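Local coordinates for protein Lysine/ornithine decarboxylase (Selenomonas ruminantium, PDB 5GJO) that decarboxylates both L-lysine and L-ornithine, giving cadaverine and putrescine, with pyridoxal 5'-phosphate as its cofactor, at residues 36-39 against 40-44; 96-100 against 101-105; 231-234 against 235-239; 239-242 against 243-247; 369-372 against 373-376. The protein carries 2 engineered substitutions. One frame throughout, in Å; residues are numbered along the deposited sequence.

In the fold
All five contacts are local. Contacts 1 to 4 belong to the pyridoxal-phosphate-binding barrel. Contact 1 ends helix 28-41; contacts 3 and 4 are successive parts of helix 233-247 and share A239. H41 ND1 lies 2.7 Å from E238 OE2, a probable hydrogen bond between contacts 1 and 3. R44 NH2 makes a salt bridge of 2.9 Å to D245 OD1, joining contacts 1 and 4. Contact 2 starts another barrel helix, its centre about 31 Å from that of contact 1. The M38 and K98 side chains lie about 8 and 10 Å from a bound cofactor. Contact 5 spans the end of strand 369-371 and the turn after it, away from the annotated sites.

Contact 1: residues 36-39 against 40-44; sequences QFMR and RHLPR
F37 and H41 form an aromatic pair one turn apart at the C-terminal end of helix 28-41, in the cofactor-binding barrel. The stack is edge-to-face. H41 turns its edge to the F37 ring, with CD2 3.3 Å above the ring plane and over its centre. The ring planes make an angle of 56°. In H41, CG lies anti to the carbonyl carbon (chi1 -65°), and this swings the imidazole back along the helix over F37. H41 ND1 is held by E238 of helix 233-247, which should help fix the rotation of the ring.

Backbone bonds of the i to i+4 kind run from R40 N to Q36 O, from H41 N to F37 O and from L42 N to M38 O. L42 is the first residue to leave helical angles. The R40 chain folds back along the helix, and one face of its guanidinium lies over Q36 O.

Apolar packing is lighter. M38 CG meets L42 CB at 4.2 Å, and both side chains also touch F221.

The remaining polar contacts close the helix end. Water 1 accepts from R39 NH2 and lies 2.8 Å from L42 O, to which it may donate. R39 bends at chi2 and chi3 toward the outgoing chain. Its NH2 gives P43 O a bond of 2.9 Å, with the oxygen near the guanidinium plane and the donor above the carbonyl plane.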
loop_
_atom_site.group_PDB
_atom_site.type_symbol
_atom_site.label_atom_id
_atom_site.label_comp_id
_atom_site.label_asym_id
_atom_site.label_seq_id
_atom_site.Cartn_x
_atom_site.Cartn_y
_atom_site.Cartn_z
ATOM N N GLN A 36 22.523 -10.586 -17.571
ATOM C CA GLN A 36 23.707 -11.292 -18.086
ATOM C C GLN A 36 24.544 -11.950 -17.018
ATOM O O GLN A 36 25.081 -13.018 -17.265
ATOM C CB GLN A 36 24.585 -10.384 -18.948
ATOM C CG GLN A 36 23.851 -9.972 -20.239
ATOM C CD GLN A 36 23.253 -11.128 -21.138
ATOM O OE1 GLN A 36 23.643 -12.326 -21.088
ATOM N NE2 GLN A 36 22.269 -10.754 -21.950
ATOM N N PHE A 37 24.691 -11.328 -15.863
ATOM C CA PHE A 37 25.398 -11.926 -14.764
ATOM C C PHE A 37 24.725 -13.264 -14.370
ATOM O O PHE A 37 25.404 -14.226 -14.091
ATOM C CB PHE A 37 25.383 -10.965 -13.585
ATOM C CG PHE A 37 26.094 -11.422 -12.347
ATOM C CD1 PHE A 37 25.427 -12.145 -11.400
ATOM C CD2 PHE A 37 27.402 -11.015 -12.085
ATOM C CE1 PHE A 37 26.050 -12.521 -10.214
ATOM C CE2 PHE A 37 28.022 -11.348 -10.880
ATOM C CZ PHE A 37 27.334 -12.107 -9.945
ATOM N N MET A 38 23.411 -13.281 -14.310
ATOM C CA MET A 38 22.676 -14.531 -13.958
ATOM C C MET A 38 22.882 -15.595 -15.044
ATOM O O MET A 38 23.069 -16.754 -14.755
ATOM C CB MET A 38 21.174 -14.291 -13.719
ATOM C CG MET A 38 20.461 -15.547 -13.342
ATOM S SD MET A 38 18.815 -15.152 -12.652
ATOM C CE MET A 38 19.364 -14.756 -11.030
ATOM N N ARG A 39 22.840 -15.206 -16.301
ATOM C CA ARG A 39 23.156 -16.121 -17.423
ATOM C C ARG A 39 24.564 -16.684 -17.345
ATOM O O ARG A 39 24.751 -17.864 -17.671
ATOM C CB ARG A 39 22.870 -15.444 -18.795
ATOM C CG ARG A 39 21.433 -15.073 -19.112
ATOM C CD ARG A 39 20.417 -16.220 -18.904
ATOM N NE ARG A 39 20.678 -17.274 -19.882
ATOM C CZ ARG A 39 20.830 -18.577 -19.644
ATOM N NH1 ARG A 39 21.046 -19.371 -20.707
ATOM N NH2 ARG A 39 20.708 -19.119 -18.437
ATOM N N ARG A 40 25.523 -15.855 -16.978
ATOM C CA ARG A 40 26.900 -16.252 -16.770
ATOM C C ARG A 40 27.163 -17.195 -15.590
ATOM O O ARG A 40 27.887 -18.141 -15.727
ATOM C CB ARG A 40 27.744 -14.999 -16.643
ATOM C CG ARG A 40 29.229 -15.170 -16.511
ATOM C CD ARG A 40 29.876 -13.809 -16.245
ATOM N NE ARG A 40 29.361 -12.796 -17.155
ATOM C CZ ARG A 40 28.844 -11.608 -16.834
ATOM N NH1 ARG A 40 28.431 -10.832 -17.803
ATOM N NH2 ARG A 40 28.757 -11.175 -15.601
ATOM N N HIS A 41 26.548 -16.929 -14.447
ATOM C CA HIS A 41 26.828 -17.687 -13.216
ATOM C C HIS A 41 25.842 -18.786 -12.944
ATOM O O HIS A 41 26.135 -19.677 -12.181
ATOM C CB HIS A 41 26.921 -16.736 -12.012
ATOM C CG HIS A 41 28.088 -15.797 -12.110
ATOM N ND1 HIS A 41 29.383 -16.236 -12.061
ATOM C CD2 HIS A 41 28.151 -14.463 -12.367
ATOM C CE1 HIS A 41 30.209 -15.210 -12.251
ATOM N NE2 HIS A 41 29.480 -14.123 -12.463
ATOM N N LEU A 42 24.689 -18.695 -13.571
ATOM C CA LEU A 42 23.662 -19.685 -13.407
ATOM C C LEU A 42 23.137 -20.054 -14.793
ATOM O O LEU A 42 21.975 -19.930 -15.066
ATOM C CB LEU A 42 22.566 -19.121 -12.484
ATOM C CG LEU A 42 21.430 -20.019 -12.013
ATOM C CD1 LEU A 42 21.893 -21.319 -11.397
ATOM C CD2 LEU A 42 20.531 -19.264 -11.052
ATOM N N PRO A 43 24.028 -20.548 -15.655
ATOM C CA PRO A 43 23.594 -20.840 -17.017
ATOM C C PRO A 43 22.510 -21.900 -17.155
ATOM O O PRO A 43 21.665 -21.801 -18.037
ATOM C CB PRO A 43 24.915 -21.214 -17.719
ATOM C CG PRO A 43 25.818 -21.676 -16.651
ATOM C CD PRO A 43 25.471 -20.707 -15.492
ATOM N N ARG A 44 22.493 -22.878 -16.274
ATOM C CA ARG A 44 21.515 -23.958 -16.358
ATOM C C ARG A 44 20.048 -23.522 -16.178
ATOM O O ARG A 44 19.151 -24.210 -16.622
ATOM C CB ARG A 44 21.872 -25.099 -15.401
ATOM C CG ARG A 44 23.067 -25.941 -15.835
ATOM C CD ARG A 44 22.867 -26.600 -17.201
ATOM N NE ARG A 44 21.565 -27.223 -17.312
ATOM C CZ ARG A 44 21.215 -28.347 -16.703
ATOM N NH1 ARG A 44 19.990 -28.812 -16.843
ATOM N NH2 ARG A 44 22.075 -29.001 -15.959
HETATM O O HOH W 1 20.193 -17.917 -15.775
HETATM O O HOH W 2 22.971 -21.638 -21.081
#

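Contact 2: residues 96-100 against 101-105; sequences PVKDA and RGLKA
D99 is the N-cap of helix 100-109: its OD1 accepts from G102 N at 2.9 Å, with an N-H...O angle of 157°. D99 CG sits between the backbone N and the carbonyl carbon (chi1 70°), the crowded position, and from there the carboxylate curls back over the helix start. The amide meets OD1 nearly along its C-O axis. D99 O takes L103 N at 3.1 Å, so this one residue receives two amides of the first turn. With an alanine here, G102 N is likely to lose its capping acceptor and the first turn to be less firmly held.

The tight apolar side is K98 against L103; the K98 chain runs nearly perpendicular to that of L103. K98 CD touches L103 CD2 at 3.7 Å, and K98 CB lies 3.9 Å from L103 CG. K98 is buried; its NZ goes on to hydrogen-bond T115 O and N95 O and to make a salt bridge with E121.

The other side is looser. A100 and K104 are exposed and are joined by the helix bond from K104 N to A100 O. R101 NE stays 4.8 Å from D99 OD2, so these opposite charges do not touch.

In the barrel, L103 packs on K124 and A128 of helix 122-128, and A105 on helix 75-83. D99 touches Y93 of strand 91-93 and I273 of the second subunit.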
loop_
_atom_site.group_PDB
_atom_site.type_symbol
_atom_site.label_atom_id
_atom_site.label_comp_id
_atom_site.label_asym_id
_atom_site.label_seq_id
_atom_site.Cartn_x
_atom_site.Cartn_y
_atom_site.Cartn_z
ATOM N N PRO A 96 -0.051 -19.967 -7.294
ATOM C CA PRO A 96 -0.645 -21.289 -7.093
ATOM C C PRO A 96 -2.159 -21.257 -6.951
ATOM O O PRO A 96 -2.732 -22.337 -7.125
ATOM C CB PRO A 96 0.010 -21.788 -5.775
ATOM C CG PRO A 96 1.218 -20.962 -5.628
ATOM C CD PRO A 96 0.853 -19.625 -6.201
ATOM N N VAL A 97 -2.776 -20.150 -6.556
ATOM C CA VAL A 97 -4.194 -20.077 -6.368
ATOM C C VAL A 97 -4.736 -19.046 -7.270
ATOM O O VAL A 97 -4.754 -17.879 -6.952
ATOM C CB VAL A 97 -4.615 -19.864 -4.913
ATOM C CG1 VAL A 97 -6.164 -19.894 -4.804
ATOM C CG2 VAL A 97 -3.967 -20.921 -4.032
ATOM N N LYS A 98 -5.304 -19.483 -8.381
ATOM C CA LYS A 98 -5.722 -18.541 -9.432
ATOM C C LYS A 98 -7.144 -18.049 -9.301
ATOM O O LYS A 98 -7.965 -18.777 -8.768
ATOM C CB LYS A 98 -5.494 -19.214 -10.753
ATOM C CG LYS A 98 -4.033 -19.571 -10.967
ATOM C CD LYS A 98 -3.875 -20.734 -11.948
ATOM C CE LYS A 98 -2.583 -21.493 -11.752
ATOM N NZ LYS A 98 -2.468 -21.987 -10.335
ATOM N N ASP A 99 -7.447 -16.850 -9.768
ATOM C CA ASP A 99 -8.821 -16.371 -9.753
ATOM C C ASP A 99 -9.437 -16.453 -11.143
ATOM O O ASP A 99 -8.788 -16.827 -12.087
ATOM C CB ASP A 99 -8.961 -14.986 -9.117
ATOM C CG ASP A 99 -8.371 -13.891 -9.965
ATOM O OD1 ASP A 99 -7.899 -14.190 -11.053
ATOM O OD2 ASP A 99 -8.386 -12.734 -9.545
ATOM N N ALA A 100 -10.713 -16.145 -11.243
ATOM C CA ALA A 100 -11.422 -16.316 -12.491
ATOM C C ALA A 100 -10.855 -15.461 -13.614
ATOM O O ALA A 100 -10.670 -15.921 -14.708
ATOM C CB ALA A 100 -12.880 -15.985 -12.285
ATOM N N ARG A 101 -10.559 -14.216 -13.314
ATOM C CA ARG A 101 -10.025 -13.323 -14.318
ATOM C C ARG A 101 -8.681 -13.789 -14.806
ATOM O O ARG A 101 -8.396 -13.692 -15.957
ATOM C CB ARG A 101 -9.962 -11.916 -13.796
ATOM C CG ARG A 101 -11.268 -11.205 -13.981
ATOM C CD ARG A 101 -11.186 -9.801 -13.475
ATOM N NE ARG A 101 -11.309 -9.785 -12.044
ATOM C CZ ARG A 101 -11.908 -8.822 -11.377
ATOM N NH1 ARG A 101 -12.426 -7.795 -12.022
ATOM N NH2 ARG A 101 -11.974 -8.891 -10.076
ATOM N N GLY A 102 -7.850 -14.283 -13.904
ATOM C CA GLY A 102 -6.558 -14.786 -14.298
ATOM C C GLY A 102 -6.639 -15.989 -15.207
ATOM O O GLY A 102 -5.968 -16.051 -16.190
ATOM N N LEU A 103 -7.498 -16.938 -14.881
ATOM C CA LEU A 103 -7.647 -18.115 -15.725
ATOM C C LEU A 103 -8.194 -17.754 -17.113
ATOM O O LEU A 103 -7.787 -18.309 -18.099
ATOM C CB LEU A 103 -8.430 -19.225 -15.027
ATOM C CG LEU A 103 -7.555 -19.949 -14.009
ATOM C CD1 LEU A 103 -8.347 -20.762 -13.023
ATOM C CD2 LEU A 103 -6.438 -20.758 -14.621
ATOM N N LYS A 104 -9.120 -16.823 -17.159
ATOM C CA LYS A 104 -9.624 -16.344 -18.434
ATOM C C LYS A 104 -8.562 -15.651 -19.271
ATOM O O LYS A 104 -8.463 -15.886 -20.451
ATOM C CB LYS A 104 -10.809 -15.409 -18.229
ATOM C CG LYS A 104 -11.552 -15.128 -19.519
ATOM C CD LYS A 104 -12.686 -14.143 -19.317
ATOM C CE LYS A 104 -13.422 -13.835 -20.618
ATOM N NZ LYS A 104 -12.712 -12.781 -21.385
ATOM N N ALA A 105 -7.746 -14.816 -18.641
ATOM C CA ALA A 105 -6.612 -14.216 -19.372
ATOM C C ALA A 105 -5.623 -15.236 -19.868
ATOM O O ALA A 105 -5.109 -15.176 -20.991
ATOM C CB ALA A 105 -5.932 -13.099 -18.524
#

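Contact 3: residues 231-234 against 235-239; sequences VDLA and AMMEA
The flat group here is the carboxylate of D232, which lies across the start of the helix and is met by A235. The amide of A235 comes from above the carboxylate plane, 70° out of it. The bond from A235 N to D232 OD1 is 3.0 Å long and nearly straight, at 169°. The methyl of A235 lies over the same face, with CB 3.7 Å from D232 OD2. D232 CG stands anti to the backbone N (chi1 170°), which carries the carboxylate forward to this amide.

The backbone continues the grip. D232 O accepts from M236 N at 3.0 Å. L233 O and A234 O then take M237 N and E238 N in regular helical bonds.

Apolar contacts lie on another side of the turn. V231 CG1 reaches the methyl end of M236, CE, at 4.0 Å, and the two chains cross at a slant. L233 CD2 lies 4.2 Å from M236 SD and 4.3 Å from M237 CE, so one leucine branch touches both methionines. P222 packs on L233 and M236. M237 packs against helix 28-41, where it touches M38 and H41.

D232 is the N-cap of helix 233-247, which connects strands 214-216 and 252-255 in a beta-alpha-beta unit of the TIM-type barrel.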
loop_
_atom_site.group_PDB
_atom_site.type_symbol
_atom_site.label_atom_id
_atom_site.label_comp_id
_atom_site.label_asym_id
_atom_site.label_seq_id
_atom_site.Cartn_x
_atom_site.Cartn_y
_atom_site.Cartn_z
ATOM N N VAL A 231 26.125 -11.657 1.303
ATOM C CA VAL A 231 26.269 -12.860 0.454
ATOM C C VAL A 231 27.081 -12.483 -0.768
ATOM O O VAL A 231 26.831 -11.459 -1.354
ATOM C CB VAL A 231 24.825 -13.231 -0.101
ATOM C CG1 VAL A 231 24.834 -14.127 -1.314
ATOM C CG2 VAL A 231 24.012 -13.850 0.997
ATOM N N ASP A 232 27.915 -13.389 -1.236
ATOM C CA ASP A 232 28.572 -13.226 -2.513
ATOM C C ASP A 232 27.641 -13.830 -3.547
ATOM O O ASP A 232 27.481 -15.037 -3.564
ATOM C CB ASP A 232 29.869 -14.011 -2.452
ATOM C CG ASP A 232 30.564 -14.155 -3.790
ATOM O OD1 ASP A 232 30.004 -13.925 -4.842
ATOM O OD2 ASP A 232 31.723 -14.519 -3.762
ATOM N N LEU A 233 27.061 -13.012 -4.425
ATOM C CA LEU A 233 26.063 -13.550 -5.366
ATOM C C LEU A 233 26.646 -14.451 -6.407
ATOM O O LEU A 233 25.983 -15.391 -6.803
ATOM C CB LEU A 233 25.230 -12.491 -6.101
ATOM C CG LEU A 233 24.162 -11.818 -5.279
ATOM C CD1 LEU A 233 23.744 -10.607 -6.151
ATOM C CD2 LEU A 233 23.012 -12.778 -5.062
ATOM N N ALA A 234 27.854 -14.163 -6.924
ATOM C CA ALA A 234 28.432 -15.054 -7.847
ATOM C C ALA A 234 28.593 -16.468 -7.230
ATOM O O ALA A 234 28.269 -17.466 -7.874
ATOM C CB ALA A 234 29.802 -14.532 -8.327
ATOM N N ALA A 235 29.094 -16.534 -6.024
ATOM C CA ALA A 235 29.323 -17.848 -5.390
ATOM C C ALA A 235 28.004 -18.532 -5.139
ATOM O O ALA A 235 27.893 -19.779 -5.383
ATOM C CB ALA A 235 30.086 -17.763 -4.109
ATOM N N MET A 236 27.015 -17.770 -4.660
ATOM C CA MET A 236 25.652 -18.360 -4.536
ATOM C C MET A 236 25.160 -18.960 -5.834
ATOM O O MET A 236 24.719 -20.166 -5.885
ATOM C CB MET A 236 24.645 -17.345 -4.016
ATOM C CG MET A 236 23.207 -17.855 -3.999
ATOM S SD MET A 236 22.081 -16.557 -3.391
ATOM C CE MET A 236 21.945 -16.908 -1.632
ATOM N N MET A 237 25.189 -18.174 -6.918
ATOM C CA MET A 237 24.660 -18.654 -8.122
ATOM C C MET A 237 25.491 -19.861 -8.681
ATOM O O MET A 237 24.879 -20.847 -9.175
ATOM C CB MET A 237 24.619 -17.547 -9.170
ATOM C CG MET A 237 23.556 -16.498 -8.785
ATOM S SD MET A 237 23.367 -15.299 -10.099
ATOM C CE MET A 237 22.449 -14.095 -9.096
ATOM N N GLU A 238 26.804 -19.802 -8.577
ATOM C CA GLU A 238 27.636 -20.876 -9.082
ATOM C C GLU A 238 27.348 -22.183 -8.339
ATOM O O GLU A 238 27.353 -23.223 -8.929
ATOM C CB GLU A 238 29.117 -20.538 -8.974
ATOM C CG GLU A 238 29.573 -19.368 -9.817
ATOM C CD GLU A 238 29.965 -19.755 -11.226
ATOM O OE1 GLU A 238 30.005 -20.960 -11.518
ATOM O OE2 GLU A 238 30.212 -18.852 -12.044
ATOM N N ALA A 239 27.139 -22.093 -7.034
ATOM C CA ALA A 239 26.852 -23.277 -6.167
ATOM C C ALA A 239 25.500 -23.856 -6.525
ATOM O O ALA A 239 25.365 -25.097 -6.623
ATOM C CB ALA A 239 26.891 -22.905 -4.714
#

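Contact 4: residues 239-242 against 243-247; sequences AINK and QIDRL
I240 and I244 meet one turn apart on the buried side of helix 233-247, the helix of a beta-alpha-beta unit in the TIM-type barrel. I240 CG2 touches I244 CD1 at 3.9 Å. I244 CG1 lies anti to its own carbonyl carbon (chi1 -67°), and this lays the branch back along the helix; CG1 is 3.3 Å from I240 O. That oxygen also accepts from I244 N. The neighbouring bonds from Q243 N to A239 O, from D245 N to N241 O and from R246 N to K242 O keep the same i to i+4 spacing.

On a second side, N241 and D245 run alongside each other in the same direction. Their amide and carboxylate planes are 69° apart. N241 ND2 and D245 OD2 are 4.0 Å apart and are joined through water 3, which accepts from ND2 at 3.0 Å and donates to OD2 at 2.7 Å.

The outer shell positions these groups. R44, just past helix 28-41, holds both, through its backbone N to N241 OD1 and its guanidinium to D245. Q243 packs on helix 189-207, where its NE2 bonds to E192 O. Its other amide atom, OE1, accepts from R246 NH1 at 2.9 Å, and this oxygen lies in the guanidinium plane, only 1° out of it.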
loop_
_atom_site.group_PDB
_atom_site.type_symbol
_atom_site.label_atom_id
_atom_site.label_comp_id
_atom_site.label_asym_id
_atom_site.label_seq_id
_atom_site.Cartn_x
_atom_site.Cartn_y
_atom_site.Cartn_z
ATOM N N ALA A 239 27.139 -22.093 -7.034
ATOM C CA ALA A 239 26.852 -23.277 -6.167
ATOM C C ALA A 239 25.500 -23.856 -6.525
ATOM O O ALA A 239 25.365 -25.097 -6.623
ATOM C CB ALA A 239 26.891 -22.905 -4.714
ATOM N N ILE A 240 24.527 -23.019 -6.801
ATOM C CA ILE A 240 23.220 -23.518 -7.294
ATOM C C ILE A 240 23.421 -24.224 -8.646
ATOM O O ILE A 240 22.914 -25.357 -8.905
ATOM C CB ILE A 240 22.205 -22.422 -7.312
ATOM C CG1 ILE A 240 21.887 -21.900 -5.917
ATOM C CG2 ILE A 240 20.903 -22.827 -7.950
ATOM C CD1 ILE A 240 21.185 -20.556 -5.890
ATOM N N ASN A 241 24.141 -23.556 -9.568
ATOM C CA ASN A 241 24.362 -24.111 -10.905
ATOM C C ASN A 241 25.084 -25.474 -10.802
ATOM O O ASN A 241 24.668 -26.427 -11.516
ATOM C CB ASN A 241 25.167 -23.146 -11.779
ATOM C CG ASN A 241 25.046 -23.458 -13.213
ATOM O OD1 ASN A 241 24.034 -23.242 -13.856
ATOM N ND2 ASN A 241 26.126 -24.023 -13.746
ATOM N N LYS A 242 26.054 -25.557 -9.891
ATOM C CA LYS A 242 26.882 -26.771 -9.704
ATOM C C LYS A 242 25.938 -27.925 -9.281
ATOM O O LYS A 242 26.041 -29.089 -9.802
ATOM C CB LYS A 242 28.016 -26.554 -8.723
ATOM C CG LYS A 242 28.951 -27.747 -8.584
ATOM C CD LYS A 242 29.897 -27.625 -7.433
ATOM C CE LYS A 242 30.959 -28.701 -7.531
ATOM N NZ LYS A 242 32.023 -28.482 -6.501
ATOM N N GLN A 243 24.996 -27.625 -8.405
ATOM C CA GLN A 243 24.106 -28.640 -7.898
ATOM C C GLN A 243 23.095 -29.025 -8.958
ATOM O O GLN A 243 22.653 -30.206 -9.059
ATOM C CB GLN A 243 23.413 -28.160 -6.615
ATOM C CG GLN A 243 22.504 -29.197 -5.944
ATOM C CD GLN A 243 23.247 -30.069 -4.958
ATOM O OE1 GLN A 243 24.382 -30.426 -5.181
ATOM N NE2 GLN A 243 22.653 -30.318 -3.813
ATOM N N ILE A 244 22.709 -28.097 -9.826
ATOM C CA ILE A 244 21.841 -28.448 -10.917
ATOM C C ILE A 244 22.571 -29.320 -11.958
ATOM O O ILE A 244 21.994 -30.278 -12.458
ATOM C CB ILE A 244 21.264 -27.195 -11.637
ATOM C CG1 ILE A 244 20.304 -26.404 -10.713
ATOM C CG2 ILE A 244 20.526 -27.555 -12.918
ATOM C CD1 ILE A 244 20.124 -25.000 -11.135
ATOM N N ASP A 245 23.814 -28.987 -12.271
ATOM C CA ASP A 245 24.573 -29.876 -13.193
ATOM C C ASP A 245 24.743 -31.303 -12.615
ATOM O O ASP A 245 24.696 -32.291 -13.364
ATOM C CB ASP A 245 25.895 -29.293 -13.582
ATOM C CG ASP A 245 25.848 -28.517 -14.894
ATOM O OD1 ASP A 245 24.936 -28.750 -15.724
ATOM O OD2 ASP A 245 26.810 -27.702 -15.089
ATOM N N ARG A 246 24.997 -31.379 -11.321
ATOM C CA ARG A 246 25.225 -32.602 -10.589
ATOM C C ARG A 246 24.031 -33.482 -10.610
ATOM O O ARG A 246 24.142 -34.689 -10.904
ATOM C CB ARG A 246 25.608 -32.289 -9.170
ATOM C CG ARG A 246 25.789 -33.506 -8.273
ATOM C CD ARG A 246 25.690 -33.086 -6.838
ATOM N NE ARG A 246 25.965 -34.190 -5.910
ATOM C CZ ARG A 246 25.821 -34.102 -4.612
ATOM N NH1 ARG A 246 25.327 -32.968 -4.047
ATOM N NH2 ARG A 246 26.226 -35.118 -3.848
ATOM N N LEU A 247 22.889 -32.945 -10.275
ATOM C CA LEU A 247 21.651 -33.724 -10.138
ATOM C C LEU A 247 20.743 -33.747 -11.309
ATOM O O LEU A 247 19.960 -34.710 -11.455
ATOM C CB LEU A 247 20.831 -33.217 -8.911
ATOM C CG LEU A 247 21.572 -33.231 -7.595
ATOM C CD1 LEU A 247 20.702 -32.612 -6.506
ATOM C CD2 LEU A 247 22.045 -34.643 -7.178
HETATM O O HOH W 3 26.704 -25.361 -16.375
#

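Contact 5: residues 369-372 against 373-376; sequences TIIF and EDQP
Q375 folds back over the end of strand 369-371 and gives its side-chain amide to I371 O. The bond from Q375 NE2 to I371 O is 3.1 Å long, with an N-H...O angle of 167°, and the oxygen lies in the plane of the amide. I371 O has a second donor, D374 N, also at 3.1 Å. The two donors reach it from opposite faces of the carbonyl plane. Next along the chain, F372 O accepts from Q375 N at 2.9 Å.

With CG anti to the carbonyl carbon (chi1 -51°) and a bend at chi2, the Q375 amide turns back toward the strand. NE2 then also rests 3.3 Å from I370 CG2, while OE1 accepts from R18 NH1. E373 turns its carboxylate to the chain after strand 23-26: OE2 takes L28 N, and OE1 takes D29 N and S27 OG. D374 OD2 lies alongside I371, 3.7 Å from its CB.

One of the two donors that I371 O has here, and this acceptor for R18, would probably both be lost with a leucine at Q375.

Main-chain oxygens thus tie down the short 3-10 turn after the strand, while the Q375 and E373 side chains fasten it to R18 and to residues 27-29.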
loop_
_atom_site.group_PDB
_atom_site.type_symbol
_atom_site.label_atom_id
_atom_site.label_comp_id
_atom_site.label_asym_id
_atom_site.label_seq_id
_atom_site.Cartn_x
_atom_site.Cartn_y
_atom_site.Cartn_z
ATOM N N THR A 369 8.502 6.318 -12.921
ATOM C CA THR A 369 9.801 5.697 -13.165
ATOM C C THR A 369 10.346 6.291 -14.446
ATOM O O THR A 369 9.766 6.087 -15.529
ATOM C CB THR A 369 9.680 4.178 -13.229
ATOM O OG1 THR A 369 9.277 3.741 -11.933
ATOM C CG2 THR A 369 10.993 3.566 -13.498
ATOM N N ILE A 370 11.401 7.057 -14.300
ATOM C CA ILE A 370 12.113 7.760 -15.384
ATOM C C ILE A 370 13.179 6.792 -15.916
ATOM O O ILE A 370 13.873 6.127 -15.123
ATOM C CB ILE A 370 12.804 9.035 -14.844
ATOM C CG1 ILE A 370 11.800 9.974 -14.158
ATOM C CG2 ILE A 370 13.591 9.787 -15.898
ATOM C CD1 ILE A 370 10.592 10.337 -14.996
ATOM N N ILE A 371 13.242 6.635 -17.230
ATOM C CA ILE A 371 14.218 5.772 -17.860
ATOM C C ILE A 371 15.525 6.552 -18.038
ATOM O O ILE A 371 15.590 7.498 -18.810
ATOM C CB ILE A 371 13.750 5.162 -19.197
ATOM C CG1 ILE A 371 12.390 4.464 -19.037
ATOM C CG2 ILE A 371 14.809 4.247 -19.792
ATOM C CD1 ILE A 371 12.410 3.412 -17.932
ATOM N N PHE A 372 16.559 6.123 -17.357
ATOM C CA PHE A 372 17.820 6.850 -17.313
ATOM C C PHE A 372 18.469 6.987 -18.703
ATOM O O PHE A 372 18.939 8.050 -19.105
ATOM C CB PHE A 372 18.814 6.180 -16.378
ATOM C CG PHE A 372 20.069 6.963 -16.127
ATOM C CD1 PHE A 372 19.986 8.230 -15.649
ATOM C CD2 PHE A 372 21.274 6.434 -16.344
ATOM C CE1 PHE A 372 21.129 8.987 -15.378
ATOM C CE2 PHE A 372 22.439 7.170 -16.074
ATOM C CZ PHE A 372 22.369 8.441 -15.611
ATOM N N GLU A 373 18.340 5.962 -19.503
ATOM C CA GLU A 373 19.006 5.918 -20.846
ATOM C C GLU A 373 18.303 6.870 -21.839
ATOM O O GLU A 373 18.882 7.155 -22.916
ATOM C CB GLU A 373 19.038 4.479 -21.401
ATOM C CG GLU A 373 20.010 3.540 -20.785
ATOM C CD GLU A 373 19.643 3.084 -19.409
ATOM O OE1 GLU A 373 20.554 2.496 -18.811
ATOM O OE2 GLU A 373 18.468 3.303 -18.958
ATOM N N ASP A 374 17.153 7.399 -21.472
ATOM C CA ASP A 374 16.488 8.395 -22.296
ATOM C C ASP A 374 16.840 9.832 -21.886
ATOM O O ASP A 374 16.289 10.764 -22.409
ATOM C CB ASP A 374 14.978 8.201 -22.281
ATOM C CG ASP A 374 14.550 6.944 -22.999
ATOM O OD1 ASP A 374 15.302 6.492 -23.852
ATOM O OD2 ASP A 374 13.478 6.419 -22.695
ATOM N N GLN A 375 17.731 9.970 -20.919
ATOM C CA GLN A 375 18.024 11.295 -20.323
ATOM C C GLN A 375 19.399 11.735 -20.747
ATOM O O GLN A 375 20.219 10.954 -20.976
ATOM C CB GLN A 375 18.065 11.290 -18.778
ATOM C CG GLN A 375 16.815 10.648 -18.157
ATOM C CD GLN A 375 15.543 11.260 -18.640
ATOM O OE1 GLN A 375 15.380 12.495 -18.658
ATOM N NE2 GLN A 375 14.597 10.415 -18.986
ATOM N N PRO A 376 19.616 13.050 -20.828
ATOM C CA PRO A 376 20.914 13.523 -21.235
ATOM C C PRO A 376 21.991 13.175 -20.257
ATOM O O PRO A 376 23.135 13.061 -20.636
ATOM C CB PRO A 376 20.766 15.049 -21.286
ATOM C CG PRO A 376 19.523 15.398 -20.576
ATOM C CD PRO A 376 18.639 14.165 -20.704
#